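Local coordinates for protein arginase, mitochondrial (Medicago truncatula, PDB 6VSS) that hydrolyses L-arginine to urea and L-ornithine, and agmatine to urea and putrescine, with two manganese ions in each subunit of a homohexamer, at residues F291-I305 with V327-K341. Residues are numbered along the deposited sequence; the frame is centred on the assembly and turned at random.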
# COMPACT_ATOMS: atom_id res chain seq x y z
N PHE B 291 14.80 -13.32 -11.23
CA PHE B 291 15.90 -13.28 -10.24
C PHE B 291 16.95 -14.36 -10.57
O PHE B 291 18.17 -14.07 -10.62
CB PHE B 291 15.36 -13.37 -8.82
CG PHE B 291 16.43 -13.02 -7.82
CD1 PHE B 291 16.65 -11.71 -7.44
CD2 PHE B 291 17.29 -13.99 -7.32
CE1 PHE B 291 17.66 -11.37 -6.54
CE2 PHE B 291 18.30 -13.65 -6.43
CZ PHE B 291 18.49 -12.34 -6.04
N ARG B 292 16.47 -15.56 -10.83
CA ARG B 292 17.24 -16.79 -11.13
C ARG B 292 17.99 -16.63 -12.45
O ARG B 292 18.93 -17.35 -12.69
CB ARG B 292 16.16 -17.89 -11.01
CG ARG B 292 16.59 -19.31 -11.30
CD ARG B 292 17.36 -20.04 -10.22
NE ARG B 292 16.92 -19.66 -8.89
CZ ARG B 292 17.69 -19.70 -7.78
NH1 ARG B 292 18.96 -20.07 -7.85
NH2 ARG B 292 17.18 -19.31 -6.61
N ASP B 293 17.61 -15.74 -13.36
CA ASP B 293 18.41 -15.58 -14.61
C ASP B 293 19.75 -14.93 -14.25
O ASP B 293 20.81 -15.39 -14.69
CB ASP B 293 17.72 -14.67 -15.63
CG ASP B 293 16.52 -15.26 -16.34
OD1 ASP B 293 16.65 -16.35 -16.87
OD2 ASP B 293 15.50 -14.58 -16.39
N ILE B 294 19.73 -13.89 -13.43
CA ILE B 294 21.01 -13.24 -12.99
C ILE B 294 21.88 -14.30 -12.25
O ILE B 294 23.13 -14.30 -12.42
CB ILE B 294 20.72 -12.01 -12.12
CG1 ILE B 294 19.85 -11.00 -12.88
CG2 ILE B 294 22.02 -11.37 -11.65
CD1 ILE B 294 19.74 -9.66 -12.25
N LEU B 295 21.26 -15.15 -11.42
CA LEU B 295 22.05 -16.10 -10.57
C LEU B 295 22.68 -17.16 -11.49
O LEU B 295 23.82 -17.55 -11.26
CB LEU B 295 21.15 -16.75 -9.51
CG LEU B 295 20.64 -15.83 -8.41
CD1 LEU B 295 19.88 -16.56 -7.34
CD2 LEU B 295 21.76 -15.06 -7.78
N ASN B 296 21.94 -17.65 -12.47
CA ASN B 296 22.47 -18.64 -13.45
C ASN B 296 23.73 -18.09 -14.13
O ASN B 296 24.79 -18.78 -14.18
CB ASN B 296 21.42 -19.01 -14.47
CG ASN B 296 20.28 -19.80 -13.87
OD1 ASN B 296 20.40 -20.33 -12.78
ND2 ASN B 296 19.17 -19.90 -14.59
N ILE B 297 23.64 -16.88 -14.65
CA ILE B 297 24.79 -16.25 -15.37
C ILE B 297 25.95 -16.07 -14.38
O ILE B 297 27.13 -16.33 -14.74
CB ILE B 297 24.32 -14.96 -16.05
CG1 ILE B 297 23.33 -15.30 -17.17
CG2 ILE B 297 25.55 -14.20 -16.53
CD1 ILE B 297 22.56 -14.15 -17.78
N LEU B 298 25.65 -15.66 -13.16
CA LEU B 298 26.68 -15.21 -12.21
C LEU B 298 27.37 -16.44 -11.62
O LEU B 298 28.63 -16.46 -11.51
CB LEU B 298 25.98 -14.34 -11.16
CG LEU B 298 26.86 -13.49 -10.29
CD1 LEU B 298 27.83 -12.65 -11.12
CD2 LEU B 298 25.99 -12.63 -9.41
N GLN B 299 26.57 -17.46 -11.33
CA GLN B 299 27.03 -18.75 -10.78
C GLN B 299 27.93 -19.41 -11.82
O GLN B 299 28.94 -19.98 -11.44
CB GLN B 299 25.83 -19.59 -10.30
CG GLN B 299 25.22 -19.01 -9.02
CD GLN B 299 23.96 -19.68 -8.50
OE1 GLN B 299 23.34 -20.51 -9.19
NE2 GLN B 299 23.56 -19.34 -7.28
N ASN B 300 27.65 -19.25 -13.09
CA ASN B 300 28.39 -19.92 -14.18
C ASN B 300 29.59 -19.07 -14.61
O ASN B 300 30.46 -19.62 -15.25
CB ASN B 300 27.46 -20.23 -15.35
CG ASN B 300 26.66 -21.50 -15.14
OD1 ASN B 300 27.23 -22.59 -15.10
ND2 ASN B 300 25.35 -21.38 -15.02
N LEU B 301 29.68 -17.80 -14.24
CA LEU B 301 30.69 -16.87 -14.85
C LEU B 301 32.10 -17.28 -14.45
O LEU B 301 32.32 -17.51 -13.27
CB LEU B 301 30.44 -15.43 -14.39
CG LEU B 301 31.51 -14.44 -14.82
CD1 LEU B 301 31.37 -14.15 -16.30
CD2 LEU B 301 31.40 -13.14 -14.03
N GLN B 302 33.02 -17.32 -15.42
CA GLN B 302 34.47 -17.53 -15.19
C GLN B 302 35.19 -16.20 -15.42
O GLN B 302 34.85 -15.43 -16.32
CB GLN B 302 34.98 -18.64 -16.13
CG GLN B 302 34.30 -19.96 -15.82
CD GLN B 302 34.70 -21.15 -16.66
OE1 GLN B 302 34.81 -21.09 -17.88
NE2 GLN B 302 34.87 -22.26 -15.97
N GLY B 303 36.23 -15.99 -14.64
CA GLY B 303 37.06 -14.78 -14.70
C GLY B 303 37.38 -14.33 -13.29
O GLY B 303 36.68 -14.68 -12.31
N ASP B 304 38.47 -13.60 -13.17
CA ASP B 304 38.91 -12.98 -11.91
C ASP B 304 38.06 -11.72 -11.71
O ASP B 304 38.38 -10.69 -12.32
CB ASP B 304 40.41 -12.72 -12.04
CG ASP B 304 41.00 -12.10 -10.81
OD1 ASP B 304 40.35 -12.25 -9.76
OD2 ASP B 304 42.05 -11.41 -10.95
N ILE B 305 37.03 -11.79 -10.87
CA ILE B 305 36.21 -10.62 -10.46
C ILE B 305 37.02 -9.71 -9.51
O ILE B 305 37.33 -10.10 -8.34
CB ILE B 305 34.86 -11.04 -9.87
CG1 ILE B 305 34.16 -12.03 -10.80
CG2 ILE B 305 34.00 -9.81 -9.63
CD1 ILE B 305 33.05 -12.78 -10.13
N VAL B 327 15.81 -8.09 -2.48
CA VAL B 327 16.33 -8.47 -3.80
C VAL B 327 17.77 -7.88 -3.97
O VAL B 327 18.72 -8.58 -4.40
CB VAL B 327 15.31 -8.01 -4.87
CG1 VAL B 327 15.92 -7.95 -6.23
CG2 VAL B 327 14.02 -8.84 -4.87
N ALA B 328 17.94 -6.62 -3.77
CA ALA B 328 19.28 -5.98 -3.90
C ALA B 328 20.29 -6.67 -2.94
O ALA B 328 21.41 -6.93 -3.35
CB ALA B 328 19.08 -4.51 -3.60
N ALA B 329 19.89 -6.98 -1.71
CA ALA B 329 20.74 -7.59 -0.67
C ALA B 329 21.19 -8.98 -1.12
O ALA B 329 22.40 -9.26 -1.10
CB ALA B 329 20.01 -7.63 0.64
N LYS B 330 20.28 -9.77 -1.72
CA LYS B 330 20.61 -11.09 -2.28
C LYS B 330 21.53 -10.97 -3.51
O LYS B 330 22.42 -11.79 -3.63
CB LYS B 330 19.36 -11.87 -2.62
CG LYS B 330 19.70 -13.30 -3.02
CD LYS B 330 18.59 -14.33 -2.85
CE LYS B 330 19.07 -15.72 -3.26
NZ LYS B 330 18.12 -16.77 -2.86
N LEU B 331 21.31 -10.01 -4.40
CA LEU B 331 22.29 -9.72 -5.49
C LEU B 331 23.66 -9.41 -4.88
O LEU B 331 24.65 -9.94 -5.39
CB LEU B 331 21.81 -8.61 -6.44
CG LEU B 331 20.47 -8.91 -7.13
CD1 LEU B 331 19.95 -7.66 -7.81
CD2 LEU B 331 20.62 -10.04 -8.13
N VAL B 332 23.73 -8.62 -3.82
CA VAL B 332 25.03 -8.27 -3.17
C VAL B 332 25.64 -9.56 -2.61
O VAL B 332 26.85 -9.78 -2.80
CB VAL B 332 24.91 -7.17 -2.09
CG1 VAL B 332 26.25 -6.81 -1.51
CG2 VAL B 332 24.34 -5.89 -2.68
N ARG B 333 24.85 -10.38 -1.94
CA ARG B 333 25.35 -11.61 -1.27
C ARG B 333 25.93 -12.56 -2.32
O ARG B 333 27.02 -13.08 -2.12
CB ARG B 333 24.26 -12.29 -0.45
CG ARG B 333 24.00 -11.60 0.88
CD ARG B 333 22.58 -11.79 1.39
NE ARG B 333 22.29 -13.20 1.61
CZ ARG B 333 21.81 -13.74 2.71
NH1 ARG B 333 21.56 -13.01 3.78
NH2 ARG B 333 21.68 -15.06 2.78
N GLU B 334 25.27 -12.74 -3.44
CA GLU B 334 25.72 -13.72 -4.41
C GLU B 334 26.91 -13.13 -5.18
O GLU B 334 27.80 -13.89 -5.53
CB GLU B 334 24.51 -14.12 -5.21
CG GLU B 334 23.43 -14.77 -4.35
CD GLU B 334 23.81 -16.12 -3.77
OE1 GLU B 334 24.51 -16.90 -4.44
OE2 GLU B 334 23.43 -16.36 -2.62
N LEU B 335 26.94 -11.83 -5.44
CA LEU B 335 28.13 -11.18 -6.04
C LEU B 335 29.33 -11.34 -5.11
O LEU B 335 30.41 -11.72 -5.62
CB LEU B 335 27.85 -9.71 -6.38
CG LEU B 335 29.04 -8.89 -6.91
CD1 LEU B 335 29.78 -9.61 -8.01
CD2 LEU B 335 28.57 -7.54 -7.46
N ALA B 336 29.18 -11.04 -3.80
CA ALA B 336 30.25 -11.23 -2.79
C ALA B 336 30.75 -12.70 -2.79
O ALA B 336 31.96 -12.89 -2.78
CB ALA B 336 29.82 -10.79 -1.42
N ALA B 337 29.85 -13.68 -2.79
CA ALA B 337 30.15 -15.13 -2.82
C ALA B 337 31.07 -15.45 -4.00
O ALA B 337 31.96 -16.31 -3.85
CB ALA B 337 28.87 -15.94 -2.84
N LYS B 338 30.84 -14.85 -5.16
CA LYS B 338 31.71 -15.04 -6.34
C LYS B 338 33.02 -14.24 -6.22
O LYS B 338 34.06 -14.71 -6.71
CB LYS B 338 30.96 -14.62 -7.61
CG LYS B 338 29.91 -15.63 -8.05
CD LYS B 338 30.51 -16.92 -8.61
CE LYS B 338 31.12 -16.72 -9.98
NZ LYS B 338 31.05 -17.99 -10.75
N MET B 339 32.98 -13.01 -5.74
CA MET B 339 34.19 -12.17 -5.82
C MET B 339 35.15 -12.54 -4.66
O MET B 339 36.38 -12.48 -4.81
CB MET B 339 33.81 -10.68 -5.77
CG MET B 339 35.01 -9.79 -5.64
SD MET B 339 34.67 -8.12 -6.15
CE MET B 339 33.80 -7.47 -4.74
N SER B 340 34.61 -12.93 -3.51
CA SER B 340 35.39 -13.40 -2.35
C SER B 340 36.03 -14.76 -2.65
O SER B 340 35.44 -15.58 -3.34
CB SER B 340 34.58 -13.41 -1.11
OG SER B 340 34.31 -12.06 -0.74
N LYS B 341 37.17 -14.99 -2.04
CA LYS B 341 38.13 -16.05 -2.44
C LYS B 341 39.14 -16.23 -1.32
O LYS B 341 39.31 -15.30 -0.50
CB LYS B 341 38.88 -15.62 -3.70
CG LYS B 341 38.40 -16.18 -5.00
CD LYS B 341 38.82 -15.34 -6.16
CE LYS B 341 40.25 -14.85 -6.14
NZ LYS B 341 40.46 -13.98 -7.32
OXT LYS B 341 39.70 -17.32 -1.34
O HOH W 1 37.59 -12.40 -7.26
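Lys338 reaches the last turn of helix 291-300 and the residue after it: its NZ donates to Leu301 O (2.9 Å) in the carbonyl plane, on a lone pair, and to Gln299 O (3.0 Å) from above that carbonyl's plane. Bends at chi2 (-71°) and chi3 (-73°) curl the chain over Leu298 O to reach both. Replacing the lysine by alanine would remove the ammonium and is likely to leave the carbonyls of Gln299 and Leu301 without this donor. Ile305 CD1 packs on Lys338 CB. Farther along, Asp304 OD1 forms a salt bridge with Lys341 NZ (3.0 Å) and another with Arg152, while a water donates to both Ile305 O and Met339 O. Between the helices, Leu295 CD2 lies against the aliphatic part of Glu334, whose OE2 accepts from Glu102 N. At the far end the Phe291 ring meets Leu331 CD2 at CE1 (3.6 Å) and the extended methylenes of Lys330 at CZ (3.4 Å to CG); Lys330 NZ continues to Glu102 and to Pro286 O of a neighbouring subunit. With axes 10.2 Å apart and 10° from parallel, the two helices flank strand 305-311 in sequence, the helix-strand-helix succession of the arginase α/β fold, built on a parallel eight-stranded β-sheet.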